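Local structure of uncharacterized protein (Saccharomonospora viridis, 3RMQ) at residues A[5-10]-A[18-23]; A[11-16]-A[44-49]; A[34-39]-A[57-62]; A[62-67]-A[78-83]; A[84-89]-A[107-112]. The protein is of unknown function but binds a zinc ion and probably belongs to a zinc-finger family. The protein carries 1 engineered substitution. All blocks are in the same frame, centred on the assembly; numbering follows the deposited sequence.

How the contacts relate
From the N terminus, contact 1 closes the beta hairpin of strands 7-12 and 15-20. Contact 2 joins the turn of that hairpin to the loop 44-49, and its segments alternate with those of contact 1, so the two cross; Gln10 NE2 to Asp48 O also bridges them. Contact 3, in turn crossing contact 2, brings loop 34-39 to the start of helix 60-69 round the zinc ion. Contact 4 follows in series, shares Cys62 with contact 3, and closes the connection between helices 60-69 and 74-81. Contact 5 comes last, joining the lead-in to helix 88-97 with the end of helix 102-109, and meets contact 4 where Trp86 NE1 bonds Ala81 O.

Contact 1: A[5-10]-A[18-23]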
# COMPACT_ATOMS: atom_id res chain seq x y z
N GLN A 5 -14.90 -6.39 6.42
CA GLN A 5 -14.30 -5.07 6.46
C GLN A 5 -14.09 -4.58 5.04
O GLN A 5 -13.88 -5.39 4.14
CB GLN A 5 -12.95 -5.11 7.21
CG GLN A 5 -13.15 -5.51 8.70
CD GLN A 5 -11.87 -5.45 9.51
OE1 GLN A 5 -10.81 -5.13 8.97
NE2 GLN A 5 -11.95 -5.79 10.80
N ARG A 6 -14.08 -3.26 4.85
CA ARG A 6 -13.97 -2.71 3.50
C ARG A 6 -12.59 -2.96 2.93
O ARG A 6 -12.44 -3.20 1.72
CB ARG A 6 -14.23 -1.21 3.52
CG ARG A 6 -14.01 -0.53 2.14
CD ARG A 6 -15.06 -1.00 1.09
NE ARG A 6 -14.76 -0.37 -0.19
CZ ARG A 6 -15.04 0.91 -0.50
NH1 ARG A 6 -15.71 1.71 0.36
NH2 ARG A 6 -14.69 1.38 -1.69
N TYR A 7 -11.56 -2.87 3.79
CA TYR A 7 -10.18 -3.04 3.31
C TYR A 7 -9.47 -4.12 4.12
O TYR A 7 -9.54 -4.12 5.35
CB TYR A 7 -9.38 -1.75 3.49
CG TYR A 7 -9.96 -0.59 2.72
CD1 TYR A 7 -9.85 -0.54 1.33
CD2 TYR A 7 -10.70 0.40 3.37
CE1 TYR A 7 -10.39 0.52 0.61
CE2 TYR A 7 -11.25 1.46 2.65
CZ TYR A 7 -11.10 1.49 1.28
OH TYR A 7 -11.64 2.51 0.53
N LEU A 8 -8.70 -4.94 3.44
CA LEU A 8 -7.94 -6.01 4.14
C LEU A 8 -6.53 -6.06 3.55
O LEU A 8 -6.31 -5.57 2.42
CB LEU A 8 -8.60 -7.38 3.96
CG LEU A 8 -9.95 -7.60 4.69
CD1 LEU A 8 -10.51 -8.90 4.31
CD2 LEU A 8 -9.73 -7.52 6.27
N TRP A 9 -5.61 -6.67 4.29
CA TRP A 9 -4.24 -6.83 3.84
C TRP A 9 -4.07 -8.15 3.10
O TRP A 9 -4.76 -9.14 3.44
CB TRP A 9 -3.28 -6.78 5.07
CG TRP A 9 -3.28 -5.43 5.72
CD1 TRP A 9 -4.17 -4.95 6.67
CD2 TRP A 9 -2.36 -4.35 5.46
NE1 TRP A 9 -3.84 -3.64 6.99
CE2 TRP A 9 -2.73 -3.26 6.29
CE3 TRP A 9 -1.25 -4.21 4.60
CZ2 TRP A 9 -2.03 -2.02 6.27
CZ3 TRP A 9 -0.53 -2.96 4.60
CH2 TRP A 9 -0.94 -1.90 5.43
N GLN A 10 -3.15 -8.17 2.13
CA GLN A 10 -2.77 -9.42 1.47
C GLN A 10 -1.35 -9.31 0.94
O GLN A 10 -1.03 -8.36 0.21
CB GLN A 10 -3.75 -9.71 0.31
CG GLN A 10 -3.32 -10.91 -0.59
CD GLN A 10 -3.27 -12.21 0.19
OE1 GLN A 10 -4.25 -12.57 0.85
NE2 GLN A 10 -2.12 -12.91 0.15
N VAL A 18 -2.80 -3.72 0.33
CA VAL A 18 -4.15 -3.57 0.88
C VAL A 18 -5.04 -3.72 -0.32
O VAL A 18 -4.68 -3.24 -1.43
CB VAL A 18 -4.39 -2.19 1.54
CG1 VAL A 18 -5.85 -2.03 1.94
CG2 VAL A 18 -3.49 -2.06 2.78
N TYR A 19 -6.18 -4.39 -0.14
CA TYR A 19 -7.14 -4.41 -1.25
C TYR A 19 -8.55 -4.01 -0.78
O TYR A 19 -8.88 -4.10 0.43
CB TYR A 19 -7.14 -5.79 -1.96
CG TYR A 19 -7.72 -6.91 -1.17
CD1 TYR A 19 -6.97 -7.55 -0.17
CD2 TYR A 19 -9.02 -7.35 -1.40
CE1 TYR A 19 -7.52 -8.57 0.59
CE2 TYR A 19 -9.58 -8.38 -0.64
CZ TYR A 19 -8.82 -8.99 0.35
OH TYR A 19 -9.37 -10.01 1.09
N ASP A 20 -9.35 -3.57 -1.73
CA ASP A 20 -10.75 -3.17 -1.50
C ASP A 20 -11.60 -4.45 -1.63
O ASP A 20 -11.70 -5.05 -2.74
CB ASP A 20 -11.13 -2.15 -2.58
CG ASP A 20 -12.48 -1.50 -2.34
OD1 ASP A 20 -13.32 -2.14 -1.65
OD2 ASP A 20 -12.70 -0.36 -2.84
N THR A 21 -12.22 -4.89 -0.54
CA THR A 21 -12.91 -6.18 -0.53
C THR A 21 -14.25 -6.03 -1.26
O THR A 21 -14.95 -7.03 -1.43
CB THR A 21 -13.23 -6.66 0.90
OG1 THR A 21 -14.20 -5.76 1.47
CG2 THR A 21 -11.93 -6.65 1.79
N ALA A 22 -14.63 -4.80 -1.64
CA ALA A 22 -15.84 -4.61 -2.48
C ALA A 22 -15.49 -4.81 -3.95
O ALA A 22 -16.39 -4.84 -4.79
CB ALA A 22 -16.42 -3.22 -2.32
N ARG A 23 -14.19 -4.92 -4.25
CA ARG A 23 -13.73 -5.05 -5.64
C ARG A 23 -13.09 -6.40 -5.94
O ARG A 23 -13.20 -6.91 -7.05
CB ARG A 23 -12.73 -3.95 -6.00
CG ARG A 23 -13.26 -2.52 -5.99
CD ARG A 23 -12.05 -1.56 -6.07
NE ARG A 23 -12.36 -0.14 -6.19
CZ ARG A 23 -12.92 0.43 -7.25
NH1 ARG A 23 -13.32 -0.32 -8.27
NH2 ARG A 23 -13.12 1.75 -7.28
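Arg6 meets Asp20 side-on: NE reaches OD1 at 2.7 Å and NH2 reaches OD2 at 2.9 Å, each on the syn side of its oxygen. The grip is twisted, the guanidinium and carboxylate planes lying 41° apart. A bend at chi2 of Arg6 (67°) brings the guanidinium back to the partner strand although its CB points away. Ala22 N approaches Asp20 OD1 from the opposite face of the carboxylate, on the anti side, closing an Asx turn. On the same sheet face, Val18 CG2 stands over the six-membered ring of Trp9, 3.4 Å from its centroid and 5° off the normal, a CH-pi contact. Leu8 and Tyr19 occupy the other face side by side, with Leu8 CB 3.7 Å from Tyr19 CE1. Between these faces, the antiparallel pair Leu8 and Tyr19 exchanges two backbone bonds, Tyr19 N to Leu8 O (2.8 Å) and Leu8 N to Tyr19 O (3.1 Å). Beyond the hairpin strands, Thr21 N donates to Arg6 O at 2.8 Å. Val18 also touches Cys62, which places this hairpin against the zinc site. Gripped by two Arg6 nitrogens and the Ala22 amide, the Asp20 carboxylate would be expected to stay ionised.

Contact 2: A[11-16]-A[44-49]; sequences QADGKR and TERGDL
Gln11 and Asp48 provide the direct hydrogen bond: Gln11 NE2 donates to Asp48 OD1 at 2.9 Å with an angle of 164° at the hydrogen. The oxygen lies in the amide plane and is met nearly along its C-O axis, while amide and carboxylate planes stand 85° apart. Gln11 reaches across because CG is anti to its backbone N (chi1 -178°) and the chain beyond stays extended. Its OE1 is held by Asp56 N, so both ends of the amide are engaged and its flip is fixed.

Water-mediated bonds join the turn to the same carboxylate. Water 1 accepts from Asp13 N (2.8 Å) and Arg46 NH1 (2.9 Å) and donates to Asp48 OD2 (2.6 Å). Water 2 accepts from Gly14 N and donates to Asp48 OD1 at 2.8 Å. Two amides of the type I' turn spanning Ala12 to Lys15 are thereby linked to one aspartate.

The ionic component is looser. Asp13 OD1 lies 3.6 Å from Arg46 NH1, far off the guanidinium plane, and the attraction is purely electrostatic, without a directed hydrogen bond.

Gln43 N also bonds Asp48 OD2. Through these links the tip of the hairpin 7-12/15-20 rests on the loop between strand 39-40 and helix 60-69, with Ala12 and Asp13 also touching Val40 of that strand.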
# COMPACT_ATOMS: atom_id res chain seq x y z
N GLN A 11 -0.50 -10.27 1.31
CA GLN A 11 0.90 -10.25 0.83
C GLN A 11 0.91 -10.75 -0.61
O GLN A 11 0.24 -11.77 -0.96
CB GLN A 11 1.78 -11.16 1.67
CG GLN A 11 3.28 -11.12 1.20
CD GLN A 11 4.16 -11.88 2.13
OE1 GLN A 11 4.54 -11.37 3.20
NE2 GLN A 11 4.48 -13.13 1.78
N ALA A 12 1.65 -10.06 -1.48
CA ALA A 12 1.81 -10.52 -2.86
C ALA A 12 2.91 -9.73 -3.53
O ALA A 12 3.08 -8.54 -3.26
CB ALA A 12 0.48 -10.34 -3.64
N ASP A 13 3.69 -10.43 -4.34
CA ASP A 13 4.74 -9.79 -5.11
C ASP A 13 5.68 -9.00 -4.24
O ASP A 13 6.12 -7.90 -4.61
CB ASP A 13 4.17 -8.87 -6.18
CG ASP A 13 5.20 -8.60 -7.29
OD1 ASP A 13 6.16 -9.41 -7.43
OD2 ASP A 13 5.06 -7.59 -8.01
N GLY A 14 6.03 -9.57 -3.09
CA GLY A 14 7.06 -9.00 -2.26
C GLY A 14 6.65 -7.90 -1.29
O GLY A 14 7.53 -7.37 -0.61
N LYS A 15 5.37 -7.53 -1.21
CA LYS A 15 4.97 -6.57 -0.18
C LYS A 15 3.65 -6.96 0.41
O LYS A 15 2.90 -7.72 -0.19
CB LYS A 15 4.78 -5.16 -0.78
CG LYS A 15 5.95 -4.63 -1.68
CD LYS A 15 5.53 -3.27 -2.28
CE LYS A 15 6.49 -2.76 -3.37
NZ LYS A 15 5.99 -3.11 -4.74
N ARG A 16 3.31 -6.38 1.55
CA ARG A 16 1.99 -6.61 2.10
C ARG A 16 1.08 -5.47 1.60
O ARG A 16 1.26 -4.32 2.02
CB ARG A 16 2.04 -6.65 3.64
CG ARG A 16 0.81 -7.37 4.17
CD ARG A 16 0.69 -7.34 5.69
NE ARG A 16 1.76 -8.10 6.31
CZ ARG A 16 1.87 -8.35 7.62
NH1 ARG A 16 0.96 -7.86 8.48
NH2 ARG A 16 2.89 -9.10 8.09
N THR A 44 1.92 -19.43 -3.40
CA THR A 44 2.23 -20.20 -2.22
C THR A 44 3.73 -20.23 -1.94
O THR A 44 4.14 -20.22 -0.79
CB THR A 44 1.68 -21.62 -2.36
OG1 THR A 44 0.27 -21.52 -2.54
CG2 THR A 44 1.98 -22.41 -1.11
N GLU A 45 4.55 -20.27 -3.00
CA GLU A 45 6.00 -20.34 -2.82
C GLU A 45 6.56 -19.11 -2.13
O GLU A 45 7.63 -19.16 -1.55
CB GLU A 45 6.69 -20.44 -4.21
CG GLU A 45 6.36 -21.74 -4.94
CD GLU A 45 5.11 -21.67 -5.88
OE1 GLU A 45 4.21 -20.79 -5.69
OE2 GLU A 45 5.03 -22.54 -6.79
N ARG A 46 5.84 -17.99 -2.18
CA ARG A 46 6.30 -16.75 -1.53
C ARG A 46 5.71 -16.58 -0.12
O ARG A 46 5.87 -15.51 0.55
CB ARG A 46 5.84 -15.56 -2.37
CG ARG A 46 6.63 -15.53 -3.71
CD ARG A 46 6.07 -14.52 -4.70
NE ARG A 46 6.98 -14.26 -5.83
CZ ARG A 46 6.65 -13.49 -6.87
NH1 ARG A 46 5.46 -12.90 -6.90
NH2 ARG A 46 7.51 -13.29 -7.87
N GLY A 47 5.01 -17.61 0.32
CA GLY A 47 4.35 -17.59 1.64
C GLY A 47 3.08 -16.73 1.66
O GLY A 47 2.50 -16.45 2.74
N ASP A 48 2.57 -16.37 0.48
CA ASP A 48 1.47 -15.40 0.42
C ASP A 48 0.13 -15.95 0.91
O ASP A 48 -0.76 -15.16 1.27
CB ASP A 48 1.23 -14.85 -0.99
CG ASP A 48 2.46 -14.19 -1.62
OD1 ASP A 48 3.36 -13.72 -0.88
OD2 ASP A 48 2.47 -14.13 -2.89
N LEU A 49 -0.05 -17.28 0.92
CA LEU A 49 -1.38 -17.80 1.34
C LEU A 49 -1.40 -18.33 2.79
O LEU A 49 -2.35 -18.98 3.21
CB LEU A 49 -1.88 -18.89 0.38
CG LEU A 49 -2.30 -18.44 -1.05
CD1 LEU A 49 -3.27 -17.29 -1.05
CD2 LEU A 49 -1.14 -18.07 -1.87
O HOH W 1 3.14 -13.06 -5.13
O HOH W 2 5.38 -12.02 -1.70

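Contact 3: A[34-39]-A[57-62]; sequences ALCGET and GECPVC. With ZN (zinc ion), chain B.
A zinc site of three cysteines and one histidine is assembled here, with a CxxC pair at the start of helix 60-69 facing a cysteine on the loop 34-39. The zinc ion is bound by Cys36 SG at 2.4 Å, Cys59 SG at 2.4 Å and Cys62 SG at 2.3 Å; His17 ND1, from strand 15-20, is the fourth ligand. Three separate parts of the chain therefore meet at one metal.

The cysteines reach it with different torsions. In Cys36 the sulfur sits between backbone N and carbonyl carbon (chi1 62°), whereas in Cys59 it is anti to the backbone N (chi1 173°). The sulfurs converge without bonding one another: Cys36 SG is 3.7 Å from Cys62 SG, a spacing set by shared coordination.

Two backbone amides point at sulfurs. Cys59 is the N-cap of the helix, and its SG accepts from Cys62 N at 3.4 Å in a nearly straight bond (173° at the hydrogen). Glu38 N makes a weak bond to Cys36 SG, just after the type I turn from Ala34 to Gly37.

Beside the metal, Ala34 CB lies against Cys62 SG. Val61 CG1 is modelled a suspiciously short 3.2 Å from Cys36 CB, a doubtful distance. Leu90 of helix 88-97 touches Val61.

Three sulfurs and one imidazole are consistent with a structural zinc-finger site. The N-H donors would offset some of the negative charge on the thiolates, and the N-cap bond couples Cys59 to the helix that carries Cys62.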
# COMPACT_ATOMS: atom_id res chain seq x y z
N ALA A 34 -4.21 -3.94 -6.03
CA ALA A 34 -4.15 -3.33 -4.70
C ALA A 34 -4.54 -1.84 -4.72
O ALA A 34 -4.67 -1.21 -5.80
CB ALA A 34 -2.74 -3.47 -4.19
N LEU A 35 -4.67 -1.23 -3.54
CA LEU A 35 -5.02 0.21 -3.50
C LEU A 35 -3.94 1.04 -4.22
O LEU A 35 -4.20 2.13 -4.75
CB LEU A 35 -5.13 0.74 -2.06
CG LEU A 35 -6.22 0.20 -1.20
CD1 LEU A 35 -6.26 1.02 0.12
CD2 LEU A 35 -7.55 0.21 -1.97
N CYS A 36 -2.72 0.53 -4.26
CA CYS A 36 -1.63 1.32 -4.86
C CYS A 36 -1.66 1.22 -6.37
O CYS A 36 -0.87 1.90 -7.08
CB CYS A 36 -0.25 0.82 -4.36
SG CYS A 36 0.08 -0.89 -4.81
N GLY A 37 -2.54 0.37 -6.89
CA GLY A 37 -2.66 0.27 -8.34
C GLY A 37 -1.89 -0.87 -8.99
O GLY A 37 -2.09 -1.15 -10.16
N GLU A 38 -1.02 -1.53 -8.24
CA GLU A 38 -0.28 -2.68 -8.77
C GLU A 38 -1.18 -3.92 -8.85
O GLU A 38 -1.89 -4.23 -7.89
CB GLU A 38 0.93 -3.00 -7.88
CG GLU A 38 2.06 -1.97 -7.95
CD GLU A 38 2.78 -1.99 -9.29
OE1 GLU A 38 3.60 -2.91 -9.51
OE2 GLU A 38 2.53 -1.10 -10.12
N THR A 39 -1.16 -4.61 -9.99
CA THR A 39 -1.90 -5.87 -10.15
C THR A 39 -0.93 -6.98 -9.78
O THR A 39 0.17 -7.10 -10.35
CB THR A 39 -2.39 -6.05 -11.60
OG1 THR A 39 -3.31 -5.01 -11.90
CG2 THR A 39 -3.11 -7.39 -11.73
N GLY A 57 7.71 -6.71 3.81
CA GLY A 57 7.39 -5.42 4.39
C GLY A 57 6.06 -4.90 3.86
O GLY A 57 5.65 -5.26 2.76
N GLU A 58 5.38 -4.05 4.64
CA GLU A 58 4.16 -3.42 4.12
C GLU A 58 4.44 -2.54 2.88
O GLU A 58 5.47 -1.88 2.79
CB GLU A 58 3.48 -2.58 5.20
CG GLU A 58 2.79 -3.40 6.23
CD GLU A 58 3.73 -4.00 7.28
OE1 GLU A 58 4.74 -3.34 7.62
OE2 GLU A 58 3.44 -5.14 7.76
N CYS A 59 3.50 -2.52 1.95
CA CYS A 59 3.55 -1.64 0.78
C CYS A 59 3.36 -0.21 1.27
O CYS A 59 2.32 0.12 1.86
CB CYS A 59 2.41 -2.01 -0.21
SG CYS A 59 2.31 -0.80 -1.60
N PRO A 60 4.37 0.67 1.10
CA PRO A 60 4.19 2.03 1.64
C PRO A 60 3.01 2.74 0.99
O PRO A 60 2.30 3.51 1.65
CB PRO A 60 5.50 2.75 1.24
CG PRO A 60 6.51 1.62 1.17
CD PRO A 60 5.72 0.45 0.56
N VAL A 61 2.79 2.52 -0.30
CA VAL A 61 1.73 3.25 -1.00
C VAL A 61 0.34 2.82 -0.51
O VAL A 61 -0.52 3.66 -0.19
CB VAL A 61 1.85 3.03 -2.52
CG1 VAL A 61 0.70 3.69 -3.22
CG2 VAL A 61 3.22 3.63 -2.99
N CYS A 62 0.13 1.52 -0.44
CA CYS A 62 -1.13 0.99 0.09
C CYS A 62 -1.39 1.46 1.53
O CYS A 62 -2.54 1.74 1.90
CB CYS A 62 -1.11 -0.56 0.10
SG CYS A 62 -1.50 -1.30 -1.47
ZN ZN B . 0.41 -1.75 -2.61

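Contact 4: A[62-67]-A[78-83]; sequences CTIALA and SDLAHR. With ZN (zinc ion), chain B.
The helix that leaves the zinc site, 60-69, packs here on helix 74-81 through a purely apolar contact. Leu80 carries most of it. Its CD2 enters among three side chains of helix 60-69, lying 3.6 Å from Ala67 CB, 3.9 Å from Ile64 CD1 and 3.9 Å from Thr63 CG2. With chi1 at -179° the Leu80 side chain stands straight out from its own helix, which carries CD2 toward helix 60-69, while CD1 turns to one face of the Arg83 guanidinium.

The end of the Ile64 side chain, CD1, lies 3.6 Å from Ala81 CB, so it rests on the small residue beside Leu80. The nearest backbones, at Ile64 and Ala81, are 6.6 Å apart between CA atoms, consistent with the small side chain of Ala81.

Thr63 divides its branches: the methyl CG2 faces Leu80, while OG1 is hydrogen-bonded to Cys59 O within its own helix region.

Ile77 of helix 74-81 adds to the packing on Ile64 and Ala67. Ile64 also touches Leu94 of helix 88-97; on another side of helix 60-69, Leu66 meets Tyr7 and Trp9 of strand 7-12, and this helix thus lies between hairpin and helical parts.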
# COMPACT_ATOMS: atom_id res chain seq x y z
N CYS A 62 0.13 1.52 -0.44
CA CYS A 62 -1.13 0.99 0.09
C CYS A 62 -1.39 1.46 1.53
O CYS A 62 -2.54 1.74 1.90
CB CYS A 62 -1.11 -0.56 0.10
SG CYS A 62 -1.50 -1.30 -1.47
N THR A 63 -0.35 1.50 2.36
CA THR A 63 -0.53 1.88 3.79
C THR A 63 -1.04 3.33 3.89
O THR A 63 -1.97 3.62 4.63
CB THR A 63 0.81 1.74 4.59
OG1 THR A 63 1.31 0.38 4.52
CG2 THR A 63 0.61 2.14 6.11
N ILE A 64 -0.41 4.24 3.13
CA ILE A 64 -0.79 5.65 3.12
C ILE A 64 -2.17 5.79 2.44
O ILE A 64 -3.02 6.54 2.92
CB ILE A 64 0.25 6.51 2.36
CG1 ILE A 64 1.60 6.52 3.10
CG2 ILE A 64 -0.27 7.96 2.13
CD1 ILE A 64 1.50 6.74 4.53
N ALA A 65 -2.39 5.09 1.32
CA ALA A 65 -3.71 5.13 0.64
C ALA A 65 -4.84 4.71 1.59
O ALA A 65 -5.90 5.34 1.64
CB ALA A 65 -3.71 4.29 -0.59
N LEU A 66 -4.61 3.65 2.37
CA LEU A 66 -5.59 3.18 3.37
C LEU A 66 -5.85 4.24 4.45
O LEU A 66 -7.03 4.59 4.74
CB LEU A 66 -5.07 1.88 4.02
CG LEU A 66 -6.00 1.29 5.09
CD1 LEU A 66 -7.44 1.08 4.55
CD2 LEU A 66 -5.43 -0.05 5.63
N ALA A 67 -4.79 4.81 5.04
CA ALA A 67 -5.00 5.90 6.01
C ALA A 67 -5.85 7.02 5.40
O ALA A 67 -6.75 7.55 6.03
CB ALA A 67 -3.67 6.48 6.49
N SER A 78 1.25 11.87 7.54
CA SER A 78 2.64 12.20 7.36
C SER A 78 3.50 11.44 8.36
O SER A 78 4.52 10.86 7.98
CB SER A 78 2.87 13.69 7.48
OG SER A 78 4.21 13.97 7.19
N ASP A 79 3.08 11.41 9.64
CA ASP A 79 3.78 10.66 10.69
C ASP A 79 3.94 9.19 10.33
O ASP A 79 4.98 8.59 10.57
CB ASP A 79 3.03 10.75 12.01
CG ASP A 79 3.18 12.10 12.66
OD1 ASP A 79 4.09 12.86 12.23
OD2 ASP A 79 2.39 12.40 13.59
N LEU A 80 2.89 8.62 9.76
CA LEU A 80 2.86 7.24 9.33
C LEU A 80 3.92 6.98 8.23
O LEU A 80 4.67 5.99 8.27
CB LEU A 80 1.45 6.98 8.76
CG LEU A 80 1.08 5.61 8.24
CD1 LEU A 80 1.27 4.60 9.39
CD2 LEU A 80 -0.38 5.60 7.71
N ALA A 81 3.97 7.87 7.26
CA ALA A 81 4.78 7.65 6.05
C ALA A 81 6.25 7.67 6.41
O ALA A 81 7.09 7.08 5.73
CB ALA A 81 4.49 8.73 5.03
N HIS A 82 6.56 8.34 7.51
CA HIS A 82 7.93 8.56 7.86
C HIS A 82 8.63 7.26 8.14
O HIS A 82 9.84 7.21 8.05
CB HIS A 82 8.06 9.56 9.01
CG HIS A 82 8.08 10.99 8.55
ND1 HIS A 82 7.18 11.48 7.63
CD2 HIS A 82 8.91 12.02 8.86
CE1 HIS A 82 7.44 12.76 7.40
NE2 HIS A 82 8.48 13.11 8.13
N ARG A 83 7.90 6.18 8.40
CA ARG A 83 8.61 4.93 8.69
C ARG A 83 8.94 4.03 7.50
O ARG A 83 9.49 2.94 7.69
CB ARG A 83 7.85 4.15 9.75
CG ARG A 83 6.69 3.41 9.21
CD ARG A 83 5.67 3.25 10.29
NE ARG A 83 4.71 2.22 9.94
CZ ARG A 83 3.66 1.90 10.68
NH1 ARG A 83 2.84 0.94 10.27
NH2 ARG A 83 3.43 2.55 11.81
ZN ZN B . 0.41 -1.75 -2.61

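Contact 5: A[84-89]-A[107-112]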
# COMPACT_ATOMS: atom_id res chain seq x y z
N PHE A 84 8.63 4.46 6.28
CA PHE A 84 9.00 3.68 5.08
C PHE A 84 10.16 4.33 4.31
O PHE A 84 10.42 5.52 4.48
CB PHE A 84 7.78 3.57 4.14
CG PHE A 84 6.62 2.88 4.77
CD1 PHE A 84 6.69 1.52 5.00
CD2 PHE A 84 5.46 3.56 5.09
CE1 PHE A 84 5.63 0.85 5.57
CE2 PHE A 84 4.40 2.92 5.67
CZ PHE A 84 4.47 1.55 5.91
N ASP A 85 10.81 3.54 3.46
CA ASP A 85 11.76 4.04 2.47
C ASP A 85 11.01 4.31 1.16
O ASP A 85 10.26 3.47 0.70
CB ASP A 85 12.88 3.02 2.25
CG ASP A 85 13.66 2.71 3.54
OD1 ASP A 85 13.67 3.57 4.46
OD2 ASP A 85 14.24 1.60 3.65
N TRP A 86 11.23 5.46 0.56
CA TRP A 86 10.43 5.92 -0.56
C TRP A 86 11.28 6.14 -1.82
O TRP A 86 12.00 7.15 -1.95
CB TRP A 86 9.77 7.23 -0.20
CG TRP A 86 8.70 7.09 0.83
CD1 TRP A 86 8.80 7.28 2.19
CD2 TRP A 86 7.36 6.77 0.57
NE1 TRP A 86 7.57 7.09 2.78
CE2 TRP A 86 6.66 6.78 1.80
CE3 TRP A 86 6.67 6.47 -0.59
CZ2 TRP A 86 5.32 6.46 1.89
CZ3 TRP A 86 5.32 6.18 -0.51
CH2 TRP A 86 4.66 6.17 0.73
N SER A 87 11.19 5.21 -2.75
CA SER A 87 11.89 5.33 -4.02
C SER A 87 11.07 6.18 -4.98
O SER A 87 9.90 6.43 -4.73
CB SER A 87 12.08 3.96 -4.62
OG SER A 87 10.82 3.46 -4.98
N PRO A 88 11.68 6.62 -6.09
CA PRO A 88 10.91 7.41 -7.04
C PRO A 88 9.73 6.60 -7.57
O PRO A 88 8.68 7.16 -7.82
CB PRO A 88 11.93 7.73 -8.16
CG PRO A 88 13.24 7.72 -7.47
CD PRO A 88 13.13 6.64 -6.39
N ALA A 89 9.89 5.29 -7.71
CA ALA A 89 8.80 4.46 -8.19
C ALA A 89 7.63 4.55 -7.22
O ALA A 89 6.49 4.68 -7.63
CB ALA A 89 9.26 2.98 -8.34
N GLU A 107 6.48 16.02 0.35
CA GLU A 107 6.57 16.51 1.73
C GLU A 107 5.91 15.55 2.72
O GLU A 107 6.47 15.26 3.79
CB GLU A 107 5.98 17.92 1.81
CG GLU A 107 6.90 18.91 1.08
CD GLU A 107 6.38 20.34 1.03
OE1 GLU A 107 5.33 20.63 1.64
OE2 GLU A 107 7.05 21.17 0.37
N LEU A 108 4.75 15.03 2.35
CA LEU A 108 4.03 14.06 3.17
C LEU A 108 4.90 12.85 3.53
O LEU A 108 4.94 12.42 4.69
CB LEU A 108 2.77 13.62 2.39
CG LEU A 108 1.78 12.61 2.98
CD1 LEU A 108 0.45 12.72 2.26
CD2 LEU A 108 2.33 11.20 2.87
N THR A 109 5.62 12.31 2.54
CA THR A 109 6.38 11.10 2.76
C THR A 109 7.54 11.33 3.71
O THR A 109 8.03 10.39 4.32
CB THR A 109 6.97 10.53 1.46
OG1 THR A 109 7.83 11.52 0.87
CG2 THR A 109 5.86 10.12 0.47
N GLY A 110 8.01 12.58 3.83
CA GLY A 110 9.22 12.84 4.58
C GLY A 110 10.42 12.18 3.92
O GLY A 110 11.44 11.93 4.56
N ALA A 111 10.30 11.89 2.63
CA ALA A 111 11.29 11.03 1.95
C ALA A 111 12.60 11.73 1.56
O ALA A 111 13.62 11.06 1.33
CB ALA A 111 10.68 10.45 0.69
N ARG A 112 12.57 13.06 1.46
CA ARG A 112 13.74 13.81 1.00
C ARG A 112 14.00 14.96 1.98
O ARG A 112 14.53 16.01 1.62
CB ARG A 112 13.52 14.34 -0.41
CG ARG A 112 13.30 13.26 -1.47
CD ARG A 112 14.55 12.39 -1.74
NE ARG A 112 14.31 11.40 -2.80
CZ ARG A 112 13.89 10.15 -2.59
NH1 ARG A 112 13.67 9.69 -1.36
NH2 ARG A 112 13.66 9.36 -3.63
O HOH W 3 10.18 8.90 5.05
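Thr109 meets Trp86 at the ST turn that ends helix 102-109, where the chain comes against the lead-in to helix 88-97. Thr109 CB stands over the five-membered ring of Trp86, 3.6 Å from the centroid and 4° off the normal, a CH-pi contact. CG2 sits over the same face, 3.7 Å from Trp86 CD2, so CB and the methyl lie together on the indole. The polar branch is turned elsewhere: OG1, set between backbone N and carbonyl carbon (chi1 59°), bonds Val106 O and accepts from Ala111 N at 3.1 Å, the bond that defines the ST turn. The indole itself is fixed at its nitrogen, since Trp86 NE1 donates to Ala81 O of helix 74-81.

Gly110, with positive phi, takes the chain out of the helix and lets it turn toward Trp86. Ala111 follows, its CB 3.5 Å from Trp86 CB, extending the apolar surface from the ring to the base of the side chain. Ile91 of helix 88-97 touches both Trp86 and Ala111.

Arg112 closes the segment. A bend at chi2 (-67°) turns the edge of its guanidinium to Trp86 and Pro88, with Pro88 CD 3.9 Å from Arg112 NH2. Arg112 NH1 is shared, donating to Ala111 O as well. Its end-on grip converges on a single carbonyl oxygen, Trp86 O, which accepts from Arg112 NH1 at 3.1 Å and from Arg112 NH2 at 3.2 Å.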